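Putative phage capsid protein (Corynebacterium diphtheriae NCTC 13129, PDB 2R9I) is of unknown function but is probably a phage capsid protein, of which this is the helical N-terminal domain. Local coordinates at residues D18-A23 against K44-E49. Residues are numbered along the deposited sequence; the frame is centred on the assembly and turned at random.
Sequences DSAKRA and KSIISE
I46 of helix 33-71 packs against A20 and S19 of helix 6-26. CG2 meets the methyl of A20, with 3.7 Å between I46 CG2 and A20 CB, and also nears the hydroxyl of S19. The other branch carries CD1 to S19 alone, where I46 CD1 lies 4.1 Å from S19 OG. The torsion sets CG2 toward A20, anti to the backbone N, while CG1 lies beside that N (chi1 -66°) and runs on extended, sending CD1 along to S19. A20 is buried and has a small side chain, and the helices come close at this level. The CA atoms of A20 and I46 are 6.0 Å apart.

S19 OG is turned back over its own helix (chi1 67°). It hydrogen-bonds to the carbonyl oxygen of N15 and weakly to that of L16. Its polarity is thus met within helix 6-26, although it lies beside an isoleucine methyl. A20 also touches I50, and A23 touches V43, so the seam continues along helix 33-71 in both directions. The two helices form an antiparallel helical hairpin. The contact is small and made by van der Waals packing, with no polar pairing between the two segments.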
# COMPACT_ATOMS: atom_id res chain seq x y z
N ASP A 18 -7.71 -3.21 -1.21
CA ASP A 18 -8.98 -3.75 -1.75
C ASP A 18 -8.67 -4.73 -2.89
O ASP A 18 -9.17 -5.87 -2.89
CB ASP A 18 -9.89 -2.59 -2.23
CG ASP A 18 -11.35 -3.03 -2.54
OD1 ASP A 18 -12.22 -2.95 -1.65
OD2 ASP A 18 -11.65 -3.41 -3.69
N SER A 19 -7.80 -4.32 -3.83
CA SER A 19 -7.55 -5.19 -4.98
C SER A 19 -6.71 -6.43 -4.68
O SER A 19 -6.88 -7.47 -5.36
CB SER A 19 -7.06 -4.42 -6.20
OG SER A 19 -5.81 -3.90 -5.98
N ALA A 20 -5.84 -6.32 -3.68
CA ALA A 20 -5.09 -7.48 -3.15
C ALA A 20 -6.06 -8.48 -2.54
O ALA A 20 -5.85 -9.70 -2.61
CB ALA A 20 -4.09 -7.05 -2.12
N LYS A 21 -7.13 -7.98 -1.93
CA LYS A 21 -8.14 -8.88 -1.37
C LYS A 21 -9.03 -9.54 -2.43
O LYS A 21 -9.27 -10.73 -2.33
CB LYS A 21 -8.95 -8.17 -0.32
CG LYS A 21 -8.13 -7.83 0.89
CD LYS A 21 -9.00 -7.15 1.91
CE LYS A 21 -8.19 -6.79 3.12
NZ LYS A 21 -9.08 -6.11 4.09
N ARG A 22 -9.52 -8.78 -3.42
CA ARG A 22 -10.30 -9.40 -4.51
C ARG A 22 -9.39 -10.42 -5.16
O ARG A 22 -9.84 -11.51 -5.49
CB ARG A 22 -10.85 -8.38 -5.53
CG ARG A 22 -11.96 -7.43 -4.93
CD ARG A 22 -12.58 -6.34 -5.88
NE ARG A 22 -13.58 -5.53 -5.15
CZ ARG A 22 -14.26 -4.47 -5.62
NH1 ARG A 22 -14.09 -4.02 -6.87
NH2 ARG A 22 -15.13 -3.84 -4.83
N ALA A 23 -8.11 -10.11 -5.26
CA ALA A 23 -7.20 -11.06 -5.89
C ALA A 23 -7.03 -12.35 -5.10
O ALA A 23 -7.02 -13.42 -5.71
CB ALA A 23 -5.86 -10.42 -6.21
N LYS A 44 1.45 -11.05 -4.30
CA LYS A 44 2.74 -10.62 -3.71
C LYS A 44 3.22 -9.27 -4.29
O LYS A 44 3.85 -8.47 -3.59
CB LYS A 44 3.79 -11.70 -3.92
CG LYS A 44 3.70 -12.87 -3.00
CD LYS A 44 4.78 -13.86 -3.41
CE LYS A 44 5.40 -14.60 -2.24
NZ LYS A 44 4.59 -15.80 -1.90
N SER A 45 2.88 -9.03 -5.56
CA SER A 45 3.23 -7.78 -6.24
C SER A 45 2.41 -6.58 -5.85
O SER A 45 2.92 -5.48 -5.73
CB SER A 45 3.14 -7.96 -7.75
OG SER A 45 4.43 -8.29 -8.21
N ILE A 46 1.11 -6.79 -5.70
CA ILE A 46 0.24 -5.75 -5.20
C ILE A 46 0.63 -5.47 -3.77
O ILE A 46 0.81 -4.31 -3.42
CB ILE A 46 -1.22 -6.17 -5.29
CG1 ILE A 46 -1.62 -6.31 -6.77
CG2 ILE A 46 -2.09 -5.16 -4.59
CD1 ILE A 46 -3.06 -6.85 -6.95
N ILE A 47 0.83 -6.51 -2.96
CA ILE A 47 1.22 -6.20 -1.57
C ILE A 47 2.55 -5.43 -1.50
O ILE A 47 2.74 -4.54 -0.67
CB ILE A 47 1.15 -7.42 -0.53
CG1 ILE A 47 2.51 -8.06 -0.30
CG2 ILE A 47 0.01 -8.44 -0.82
CD1 ILE A 47 3.31 -7.31 0.74
N SER A 48 3.47 -5.76 -2.39
CA SER A 48 4.72 -5.01 -2.44
C SER A 48 4.47 -3.51 -2.68
O SER A 48 5.19 -2.65 -2.17
CB SER A 48 5.60 -5.57 -3.54
OG SER A 48 6.89 -5.05 -3.41
N GLU A 49 3.44 -3.21 -3.45
CA GLU A 49 3.08 -1.82 -3.73
C GLU A 49 2.38 -1.13 -2.56
O GLU A 49 2.60 0.07 -2.34
CB GLU A 49 2.23 -1.69 -5.00
CG GLU A 49 2.98 -1.93 -6.29
CD GLU A 49 4.22 -1.07 -6.48
OE1 GLU A 49 4.38 -0.01 -5.79
OE2 GLU A 49 5.07 -1.46 -7.33